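PDB 3EKI: high affinity transport system protein p37, which binds thiamine diphosphate outside the cell membrane as the lipoprotein of a high-affinity transport system, probably a thiamine diphosphate importer of Mycoplasma hyorhinis. Local coordinates for residues A[67-70]-A[71-75]; A[101-105]-A[106-110]; A[165-169]-A[170-174]; A[350-353]-A[354-358]. All blocks are in the same frame, centred on the assembly; numbering follows the deposited sequence.

Interaction 1: A[67-70]-A[71-75]; sequences EVIN and TFLEN
Two successive turns of the amphipathic helix 64-85 meet here, with I69 set against F72 and L73 on the buried side. The terminal methyl CD1 of I69 lies 4.0 Å from ring atom CD2 of F72 and approaches the ring obliquely. Behind it, CG1 of I69 is 4.3 Å from CD1 of L73, so the isoleucine touches one neighbour with its tip and the other in mid-branch. CG1 stands anti to the backbone N, beside the carbonyl carbon (chi1 -157°), and the bend at chi2 (57°) carries CD1 toward the phenylalanine. L73 also folds back over the backbone: its CG sits 3.2 Å from the carbonyl O of I69, the same oxygen that accepts the N-H of L73 at 2.8 Å. On the solvent side the amide of N70 points back toward the helix start, and CD1 of L73 comes to 4.1 Å from its OD1, a loose contact. Backbone bonds from T71, F72 and E74 to E67, V68 and N70 continue the i to i+4 pattern. The apolar stripe faces inward: I69 and L73 rest on V100 of strand 97-103, while the F72 ring meets those of F76 and Y375 and touches F364 and L367 of helix 354-369. Such i/i+3 and i/i+4 packing is typical of an amphipathic helix laid against a sheet, here in a periplasmic-binding-protein type fold.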
loop_
_atom_site.group_PDB
_atom_site.type_symbol
_atom_site.label_atom_id
_atom_site.label_comp_id
_atom_site.label_asym_id
_atom_site.label_seq_id
_atom_site.Cartn_x
_atom_site.Cartn_y
_atom_site.Cartn_z
ATOM N N GLU A 67 -23.212 -1.103 1.726
ATOM C CA GLU A 67 -23.825 0.160 2.091
ATOM C C GLU A 67 -22.900 1.351 1.905
ATOM O O GLU A 67 -23.309 2.427 1.469
ATOM C CB GLU A 67 -24.277 0.087 3.558
ATOM C CG GLU A 67 -24.613 1.482 4.075
ATOM C CD GLU A 67 -26.108 1.626 4.292
ATOM O OE1 GLU A 67 -26.540 1.383 5.439
ATOM O OE2 GLU A 67 -26.824 1.967 3.330
ATOM N N VAL A 68 -21.629 1.162 2.242
ATOM C CA VAL A 68 -20.614 2.200 2.086
ATOM C C VAL A 68 -20.451 2.508 0.591
ATOM O O VAL A 68 -20.402 3.670 0.206
ATOM C CB VAL A 68 -19.246 1.795 2.654
ATOM C CG1 VAL A 68 -18.126 2.713 2.175
ATOM C CG2 VAL A 68 -19.251 1.807 4.175
ATOM N N ILE A 69 -20.393 1.446 -0.200
ATOM C CA ILE A 69 -20.123 1.651 -1.628
ATOM C C ILE A 69 -21.304 2.317 -2.328
ATOM O O ILE A 69 -21.075 3.163 -3.201
ATOM C CB ILE A 69 -19.746 0.356 -2.364
ATOM C CG1 ILE A 69 -18.938 0.593 -3.644
ATOM C CG2 ILE A 69 -20.963 -0.497 -2.667
ATOM C CD1 ILE A 69 -17.644 1.356 -3.474
ATOM N N ASN A 70 -22.509 1.962 -1.919
ATOM C CA ASN A 70 -23.690 2.621 -2.493
ATOM C C ASN A 70 -23.755 4.093 -2.156
ATOM O O ASN A 70 -24.098 4.953 -2.982
ATOM C CB ASN A 70 -24.959 1.865 -2.046
ATOM C CG ASN A 70 -25.007 0.542 -2.795
ATOM O OD1 ASN A 70 -24.432 0.429 -3.881
ATOM N ND2 ASN A 70 -25.696 -0.440 -2.231
ATOM N N THR A 71 -23.430 4.502 -0.934
ATOM C CA THR A 71 -23.375 5.919 -0.615
ATOM C C THR A 71 -22.333 6.633 -1.444
ATOM O O THR A 71 -22.488 7.729 -1.966
ATOM C CB THR A 71 -23.015 6.142 0.872
ATOM O OG1 THR A 71 -24.083 5.642 1.681
ATOM C CG2 THR A 71 -22.855 7.626 1.150
ATOM N N PHE A 72 -21.173 5.947 -1.532
ATOM C CA PHE A 72 -20.103 6.525 -2.336
ATOM C C PHE A 72 -20.568 6.719 -3.788
ATOM O O PHE A 72 -20.317 7.790 -4.324
ATOM C CB PHE A 72 -18.865 5.641 -2.289
ATOM C CG PHE A 72 -17.773 5.958 -3.302
ATOM C CD1 PHE A 72 -16.896 6.984 -3.055
ATOM C CD2 PHE A 72 -17.663 5.216 -4.468
ATOM C CE1 PHE A 72 -15.884 7.279 -3.958
ATOM C CE2 PHE A 72 -16.650 5.509 -5.383
ATOM C CZ PHE A 72 -15.787 6.542 -5.114
ATOM N N LEU A 73 -21.185 5.693 -4.351
ATOM C CA LEU A 73 -21.570 5.799 -5.771
ATOM C C LEU A 73 -22.598 6.882 -6.046
ATOM O O LEU A 73 -22.565 7.541 -7.095
ATOM C CB LEU A 73 -22.120 4.447 -6.239
ATOM C CG LEU A 73 -21.054 3.364 -6.411
ATOM C CD1 LEU A 73 -21.750 2.023 -6.554
ATOM C CD2 LEU A 73 -20.119 3.686 -7.562
ATOM N N GLU A 74 -23.511 7.058 -5.101
ATOM C CA GLU A 74 -24.514 8.105 -5.206
ATOM C C GLU A 74 -23.842 9.464 -5.106
ATOM O O GLU A 74 -24.080 10.337 -5.939
ATOM C CB GLU A 74 -25.612 7.955 -4.151
ATOM C CG GLU A 74 -26.590 9.109 -4.124
ATOM C CD GLU A 74 -27.590 9.120 -5.270
ATOM O OE1 GLU A 74 -27.670 8.135 -6.029
ATOM O OE2 GLU A 74 -28.294 10.144 -5.411
ATOM N N ASN A 75 -22.956 9.676 -4.120
ATOM C CA ASN A 75 -22.263 10.944 -4.036
ATOM C C ASN A 75 -21.427 11.233 -5.278
ATOM O O ASN A 75 -21.321 12.378 -5.729
ATOM C CB ASN A 75 -21.338 10.910 -2.814
ATOM C CG ASN A 75 -22.090 10.997 -1.503
ATOM O OD1 ASN A 75 -23.288 11.240 -1.470
ATOM N ND2 ASN A 75 -21.385 10.796 -0.386
#

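Interaction 2: A[101-105]-A[106-110]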
loop_
_atom_site.group_PDB
_atom_site.type_symbol
_atom_site.label_atom_id
_atom_site.label_comp_id
_atom_site.label_asym_id
_atom_site.label_seq_id
_atom_site.Cartn_x
_atom_site.Cartn_y
_atom_site.Cartn_z
ATOM N N THR A 101 -18.186 -3.391 -9.675
ATOM C CA THR A 101 -18.184 -4.814 -9.987
ATOM C C THR A 101 -17.088 -5.455 -9.128
ATOM O O THR A 101 -16.029 -4.822 -8.951
ATOM C CB THR A 101 -18.050 -5.018 -11.500
ATOM O OG1 THR A 101 -18.389 -6.372 -11.832
ATOM C CG2 THR A 101 -16.621 -4.795 -11.980
ATOM N N PRO A 102 -17.299 -6.629 -8.536
ATOM C CA PRO A 102 -16.240 -7.276 -7.754
ATOM C C PRO A 102 -15.107 -7.775 -8.635
ATOM O O PRO A 102 -15.353 -8.340 -9.692
ATOM C CB PRO A 102 -16.926 -8.494 -7.115
ATOM C CG PRO A 102 -18.072 -8.792 -8.019
ATOM C CD PRO A 102 -18.532 -7.436 -8.498
ATOM N N ILE A 103 -13.884 -7.570 -8.164
ATOM C CA ILE A 103 -12.699 -8.064 -8.853
ATOM C C ILE A 103 -11.835 -8.918 -7.920
ATOM O O ILE A 103 -11.519 -8.517 -6.796
ATOM C CB ILE A 103 -11.845 -6.917 -9.417
ATOM C CG1 ILE A 103 -12.631 -5.978 -10.343
ATOM C CG2 ILE A 103 -10.615 -7.477 -10.114
ATOM C CD1 ILE A 103 -13.145 -6.684 -11.580
ATOM N N GLN A 104 -11.491 -10.087 -8.439
ATOM C CA GLN A 104 -10.834 -11.113 -7.609
ATOM C C GLN A 104 -9.469 -10.661 -7.116
ATOM O O GLN A 104 -9.132 -10.831 -5.938
ATOM C CB GLN A 104 -10.780 -12.417 -8.413
ATOM C CG GLN A 104 -12.106 -12.839 -9.030
ATOM C CD GLN A 104 -12.459 -12.300 -10.396
ATOM O OE1 GLN A 104 -13.209 -11.333 -10.555
ATOM N NE2 GLN A 104 -11.937 -12.934 -11.448
ATOM N N ASP A 105 -8.657 -10.065 -7.985
ATOM C CA ASP A 105 -7.330 -9.594 -7.598
ATOM C C ASP A 105 -6.777 -8.666 -8.661
ATOM O O ASP A 105 -7.401 -8.434 -9.711
ATOM C CB ASP A 105 -6.346 -10.734 -7.359
ATOM C CG ASP A 105 -6.100 -11.649 -8.523
ATOM O OD1 ASP A 105 -5.974 -12.874 -8.286
ATOM O OD2 ASP A 105 -6.033 -11.214 -9.687
ATOM N N PHE A 106 -5.605 -8.105 -8.406
ATOM C CA PHE A 106 -5.124 -7.050 -9.293
ATOM C C PHE A 106 -4.806 -7.577 -10.685
ATOM O O PHE A 106 -4.924 -6.826 -11.652
ATOM C CB PHE A 106 -3.891 -6.333 -8.739
ATOM C CG PHE A 106 -2.561 -6.985 -9.049
ATOM C CD1 PHE A 106 -1.751 -6.533 -10.089
ATOM C CD2 PHE A 106 -2.138 -8.048 -8.279
ATOM C CE1 PHE A 106 -0.548 -7.171 -10.345
ATOM C CE2 PHE A 106 -0.934 -8.686 -8.537
ATOM C CZ PHE A 106 -0.135 -8.245 -9.574
ATOM N N THR A 107 -4.352 -8.833 -10.813
ATOM C CA THR A 107 -4.079 -9.302 -12.170
ATOM C C THR A 107 -5.353 -9.248 -13.012
ATOM O O THR A 107 -5.355 -8.849 -14.179
ATOM C CB THR A 107 -3.537 -10.748 -12.201
ATOM O OG1 THR A 107 -4.562 -11.619 -11.707
ATOM C CG2 THR A 107 -2.366 -10.891 -11.263
ATOM N N VAL A 108 -6.455 -9.678 -12.405
ATOM C CA VAL A 108 -7.741 -9.638 -13.095
ATOM C C VAL A 108 -8.105 -8.196 -13.427
ATOM O O VAL A 108 -8.657 -7.915 -14.491
ATOM C CB VAL A 108 -8.855 -10.284 -12.259
ATOM C CG1 VAL A 108 -10.189 -10.213 -12.977
ATOM C CG2 VAL A 108 -8.487 -11.730 -11.940
ATOM N N LEU A 109 -7.803 -7.264 -12.537
ATOM C CA LEU A 109 -8.169 -5.877 -12.825
ATOM C C LEU A 109 -7.441 -5.377 -14.045
ATOM O O LEU A 109 -8.013 -4.799 -14.976
ATOM C CB LEU A 109 -7.841 -4.957 -11.653
ATOM C CG LEU A 109 -8.218 -3.489 -11.884
ATOM C CD1 LEU A 109 -9.731 -3.353 -11.702
ATOM C CD2 LEU A 109 -7.474 -2.555 -10.961
ATOM N N LEU A 110 -6.114 -5.583 -14.027
ATOM C CA LEU A 110 -5.320 -5.021 -15.113
ATOM C C LEU A 110 -5.573 -5.779 -16.410
ATOM O O LEU A 110 -5.651 -5.121 -17.440
ATOM C CB LEU A 110 -3.837 -4.996 -14.775
ATOM C CG LEU A 110 -3.459 -4.190 -13.531
ATOM C CD1 LEU A 110 -1.956 -4.291 -13.332
ATOM C CD2 LEU A 110 -3.934 -2.749 -13.624
#
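D105 grips the first turn of helix 106-115 through one carboxylate oxygen. OD2 accepts the hydroxyl of T107, OG1 standing 2.5 Å away on the syn side and 28° out of the carboxylate plane, and it also takes the N-H of V108 at 3.2 Å, nearly in line with its own C-O bond. The carboxylate is turned to this position by a chi1 of 59°, which sets CG between the backbone N and the carbonyl carbon. Two donors on one oxygen should hold the carboxylate firmly and probably favour its charged form, since it lies close to the positive end of the helix dipole. This is an N-cap: the side chain of D105 serves a first-turn amide, while its backbone O receives L109 N and begins the regular helix bonding.

Beside the cap, packing contacts join the end of the strand and the loop to the helix. The apolar CG2 of I103 fits against CB of V108 at 3.9 Å and CB of L109 at 4.1 Å, crossing the leucine at about a right angle. Q104 folds its amide over the valine, with NE2 3.6 Å from CG1 of V108. Further out, CG2 of T107 lies above one face of the F106 ring, offset toward its rim, and K129 makes a cation-pi contact with the same ring. I103 is held in strand 97-103 by backbone bonds to V50 and E52, and L109 touches N125 of strand 122-125. The F106 side chain is about 7 Å from the bound thiamine diphosphate.

Interaction 3: A[165-169]-A[170-174]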
loop_
_atom_site.group_PDB
_atom_site.type_symbol
_atom_site.label_atom_id
_atom_site.label_comp_id
_atom_site.label_asym_id
_atom_site.label_seq_id
_atom_site.Cartn_x
_atom_site.Cartn_y
_atom_site.Cartn_z
ATOM N N GLY A 165 22.792 2.044 6.236
ATOM C CA GLY A 165 22.297 1.127 7.231
ATOM C C GLY A 165 22.785 1.313 8.642
ATOM O O GLY A 165 22.490 0.443 9.464
ATOM N N THR A 166 23.491 2.394 8.932
ATOM C CA THR A 166 23.902 2.681 10.292
ATOM C C THR A 166 22.869 3.503 11.041
ATOM O O THR A 166 21.820 3.887 10.532
ATOM C CB THR A 166 25.238 3.461 10.344
ATOM O OG1 THR A 166 25.022 4.772 9.850
ATOM C CG2 THR A 166 26.262 2.776 9.460
ATOM N N ASP A 167 23.162 3.779 12.313
ATOM C CA ASP A 167 22.254 4.552 13.163
ATOM C C ASP A 167 21.900 5.906 12.570
ATOM O O ASP A 167 20.877 6.519 12.865
ATOM C CB ASP A 167 22.905 4.743 14.533
ATOM C CG ASP A 167 22.702 3.586 15.487
ATOM O OD1 ASP A 167 21.782 2.765 15.277
ATOM O OD2 ASP A 167 23.468 3.496 16.475
ATOM N N SER A 168 22.747 6.427 11.685
ATOM C CA SER A 168 22.519 7.751 11.143
ATOM C C SER A 168 21.756 7.703 9.821
ATOM O O SER A 168 21.432 8.743 9.255
ATOM C CB SER A 168 23.856 8.480 10.942
ATOM O OG SER A 168 24.782 7.736 10.172
ATOM N N ASP A 169 21.499 6.496 9.344
ATOM C CA ASP A 169 20.781 6.298 8.081
ATOM C C ASP A 169 19.354 6.813 8.257
ATOM O O ASP A 169 18.744 6.461 9.263
ATOM C CB ASP A 169 20.856 4.816 7.725
ATOM C CG ASP A 169 20.275 4.493 6.361
ATOM O OD1 ASP A 169 19.047 4.704 6.240
ATOM O OD2 ASP A 169 21.008 4.042 5.459
ATOM N N PRO A 170 18.830 7.596 7.324
ATOM C CA PRO A 170 17.477 8.128 7.483
ATOM C C PRO A 170 16.417 7.034 7.620
ATOM O O PRO A 170 15.434 7.239 8.326
ATOM C CB PRO A 170 17.233 8.912 6.191
ATOM C CG PRO A 170 18.308 8.526 5.254
ATOM C CD PRO A 170 19.466 8.019 6.061
ATOM N N LEU A 171 16.611 5.902 6.981
ATOM C CA LEU A 171 15.626 4.813 7.046
ATOM C C LEU A 171 15.689 4.103 8.397
ATOM O O LEU A 171 14.713 3.542 8.905
ATOM C CB LEU A 171 15.848 3.836 5.888
ATOM C CG LEU A 171 15.799 4.445 4.479
ATOM C CD1 LEU A 171 15.799 3.326 3.448
ATOM C CD2 LEU A 171 14.601 5.374 4.337
ATOM N N VAL A 172 16.879 4.107 8.993
ATOM C CA VAL A 172 17.060 3.546 10.321
ATOM C C VAL A 172 16.471 4.484 11.355
ATOM O O VAL A 172 15.859 4.023 12.335
ATOM C CB VAL A 172 18.543 3.247 10.620
ATOM C CG1 VAL A 172 18.706 2.801 12.063
ATOM C CG2 VAL A 172 19.032 2.174 9.660
ATOM N N LYS A 173 16.611 5.778 11.151
ATOM C CA LYS A 173 16.011 6.764 12.054
ATOM C C LYS A 173 14.492 6.621 12.065
ATOM O O LYS A 173 13.849 6.696 13.124
ATOM C CB LYS A 173 16.451 8.167 11.641
ATOM C CG LYS A 173 17.953 8.389 11.852
ATOM C CD LYS A 173 18.277 9.850 11.578
ATOM C CE LYS A 173 19.203 10.000 10.385
ATOM N NZ LYS A 173 19.040 11.321 9.716
ATOM N N ILE A 174 13.872 6.408 10.909
ATOM C CA ILE A 174 12.410 6.186 10.951
ATOM C C ILE A 174 12.043 4.937 11.723
ATOM O O ILE A 174 11.087 4.855 12.496
ATOM C CB ILE A 174 11.838 6.127 9.515
ATOM C CG1 ILE A 174 11.945 7.462 8.772
ATOM C CG2 ILE A 174 10.405 5.645 9.566
ATOM C CD1 ILE A 174 11.856 7.391 7.262
#
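Hydrogen bonds centred on D169 connect the 165-169 loop to helix 170-184. OD1 of D169 accepts L171 N at 2.8 Å, nearly in line with the C-O bond, which makes D169 the N-cap. Its other oxygen, OD2, turns back to the loop and takes G165 N at 2.8 Å from above the carboxylate plane; D164 N and V163 N bond to it as well. The carboxylate can span both sides because CG lies opposite the backbone N about the CA-CB bond (chi1 -174°). From the backbone, O of D169 accepts K173 N at 2.9 Å and, weakly, V172 N. A type I turn from T166 to D169, closed by D169 N on T166 O, brings the chain round to the cap, and OG1 of T166 is itself bonded to OD1 of D164.

Van der Waals packing, much of it carbon against carbonyl oxygen, centres on V172. Its CB lies 3.3 Å from the carbonyl O of T166, and CG2 comes to 3.7 Å from CB of D169, so the valine lies against the flank of the turn. Its CG1 meets CA of D167 at 4.1 Å. Beyond the loop, V172 and L171 rest on I336 of strand 331-337.

Three loop amides on OD2 and one helix amide on OD1 donate to the carboxylate of the buried D169. This number of donors, together with the helix N terminus, probably stabilises its negative charge and fixes the plane of the group, so that one aspartate ties the loop to the start of the helix.

Interaction 4: A[350-353]-A[354-358]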
loop_
_atom_site.group_PDB
_atom_site.type_symbol
_atom_site.label_atom_id
_atom_site.label_comp_id
_atom_site.label_asym_id
_atom_site.label_seq_id
_atom_site.Cartn_x
_atom_site.Cartn_y
_atom_site.Cartn_z
ATOM N N LYS A 350 -8.603 2.183 -22.069
ATOM C CA LYS A 350 -8.048 3.187 -22.947
ATOM C C LYS A 350 -9.109 4.022 -23.662
ATOM O O LYS A 350 -8.873 5.209 -23.903
ATOM C CB LYS A 350 -7.153 2.515 -23.997
ATOM C CG LYS A 350 -6.024 3.395 -24.516
ATOM C CD LYS A 350 -5.318 2.640 -25.640
ATOM C CE LYS A 350 -3.887 3.090 -25.831
ATOM N NZ LYS A 350 -3.009 1.927 -26.150
ATOM N N SER A 351 -10.227 3.396 -23.996
ATOM C CA SER A 351 -11.213 4.097 -24.825
ATOM C C SER A 351 -12.233 4.915 -24.067
ATOM O O SER A 351 -13.151 5.474 -24.682
ATOM C CB SER A 351 -11.927 3.087 -25.754
ATOM O OG SER A 351 -10.972 2.543 -26.668
ATOM N N VAL A 352 -12.137 5.081 -22.745
ATOM C CA VAL A 352 -13.030 6.031 -22.091
ATOM C C VAL A 352 -12.683 7.436 -22.532
ATOM O O VAL A 352 -11.508 7.836 -22.544
ATOM C CB VAL A 352 -12.924 5.963 -20.549
ATOM C CG1 VAL A 352 -13.684 7.136 -19.950
ATOM C CG2 VAL A 352 -13.408 4.625 -20.050
ATOM N N ASN A 353 -13.660 8.242 -22.941
ATOM C CA ASN A 353 -13.401 9.599 -23.403
ATOM C C ASN A 353 -12.556 10.416 -22.435
ATOM O O ASN A 353 -12.820 10.368 -21.225
ATOM C CB ASN A 353 -14.741 10.304 -23.607
ATOM C CG ASN A 353 -14.618 11.753 -24.011
ATOM O OD1 ASN A 353 -14.582 12.654 -23.180
ATOM N ND2 ASN A 353 -14.550 11.944 -25.324
ATOM N N GLN A 354 -11.548 11.113 -22.926
ATOM C CA GLN A 354 -10.640 11.919 -22.118
ATOM C C GLN A 354 -11.322 12.956 -21.248
ATOM O O GLN A 354 -10.949 13.155 -20.084
ATOM C CB GLN A 354 -9.620 12.657 -23.006
ATOM C CG GLN A 354 -8.183 12.591 -22.507
ATOM C CD GLN A 354 -7.154 12.988 -23.552
ATOM O OE1 GLN A 354 -6.391 13.939 -23.362
ATOM N NE2 GLN A 354 -7.118 12.260 -24.666
ATOM N N LEU A 355 -12.335 13.641 -21.770
ATOM C CA LEU A 355 -13.103 14.617 -21.020
ATOM C C LEU A 355 -13.781 13.931 -19.832
ATOM O O LEU A 355 -13.775 14.494 -18.732
ATOM C CB LEU A 355 -14.173 15.287 -21.889
ATOM C CG LEU A 355 -13.652 16.038 -23.106
ATOM C CD1 LEU A 355 -14.822 16.511 -23.970
ATOM C CD2 LEU A 355 -12.801 17.231 -22.699
ATOM N N GLU A 356 -14.336 12.745 -20.080
ATOM C CA GLU A 356 -14.967 11.962 -19.008
ATOM C C GLU A 356 -13.941 11.520 -17.968
ATOM O O GLU A 356 -14.219 11.595 -16.760
ATOM C CB GLU A 356 -15.717 10.778 -19.614
ATOM C CG GLU A 356 -16.673 10.094 -18.640
ATOM C CD GLU A 356 -17.556 9.048 -19.284
ATOM O OE1 GLU A 356 -17.265 8.703 -20.453
ATOM O OE2 GLU A 356 -18.516 8.566 -18.643
ATOM N N GLN A 357 -12.774 11.078 -18.412
ATOM C CA GLN A 357 -11.721 10.672 -17.462
ATOM C C GLN A 357 -11.364 11.820 -16.546
ATOM O O GLN A 357 -11.287 11.704 -15.320
ATOM C CB GLN A 357 -10.474 10.173 -18.207
ATOM C CG GLN A 357 -10.589 8.880 -18.970
ATOM C CD GLN A 357 -9.248 8.457 -19.540
ATOM O OE1 GLN A 357 -8.222 8.730 -18.924
ATOM N NE2 GLN A 357 -9.237 7.807 -20.685
ATOM N N ASN A 358 -11.112 12.998 -17.097
ATOM C CA ASN A 358 -10.742 14.152 -16.308
ATOM C C ASN A 358 -11.856 14.569 -15.363
ATOM O O ASN A 358 -11.593 14.993 -14.234
ATOM C CB ASN A 358 -10.338 15.332 -17.197
ATOM C CG ASN A 358 -9.106 15.029 -18.032
ATOM O OD1 ASN A 358 -8.275 14.197 -17.666
ATOM N ND2 ASN A 358 -8.978 15.668 -19.195
HETATM O O HOH W 1 -7.017 6.778 -22.457
#
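V352 lays its CG1 methyl against the aliphatic part of Q357, 3.7 Å from CG, just ahead of the N-cap that opens helix 354-369. The glutamine side chain runs extended beyond CG and reaches back alongside the loop: NE2 donates to the carbonyl O of V352 at 2.9 Å, tilted from both the carbonyl plane and its own amide plane. The same methyl of V352 also approaches OE1 of E356, whose side chain crosses the valine at about a right angle; that oxygen is bonded to the backbone N of D43, a residue of a calcium site.

N353 is the cap. A trans first torsion (chi1 177°) carries the amide of N353 over the first turn, and OD1 accepts E356 N at 3.1 Å on a lone pair in the carbonyl plane. L355 N lies closer to OD1 but bonds only weakly, at a strongly bent angle of 118°. CB of L355 is packed 3.0 Å from OD1, while CB of N353 meets CB of E356 at 4.1 Å. The backbone O of N353 takes Q357 N in its carbonyl plane and starts the helical bonding. ND2 of N353 is held too, donating to G40 O, and backbone bonds pair N353 with Q41 and Q354 with Q39, fastening the N-terminal segment of the model to this helix start. The side chain of Q357 also touches T142 of strand 141-152. A water gives NE2 of Q357 a second acceptor at 3.0 Å and donates to the carbonyl O of K350 at 2.8 Å.

Overall arrangement
From the N terminus, the four contacts follow one another in series; each is a local one within continuous chain, and none nests in or crosses another. Interaction 1 lies along helix 64-85. The chain then enters strand 97-103, on which that helix packs, and interaction 2 turns the end of the strand into helix 106-115. Interaction 3, on the opposite side of the chain's centre from interactions 1, 2 and 4, closes the end of the loop before helix 170-184. Interaction 4 brings the chain back, joining strand 345-349 to helix 354-369, which also packs on the helix of interaction 1. Interactions 2, 3 and 4 are all capped helix starts.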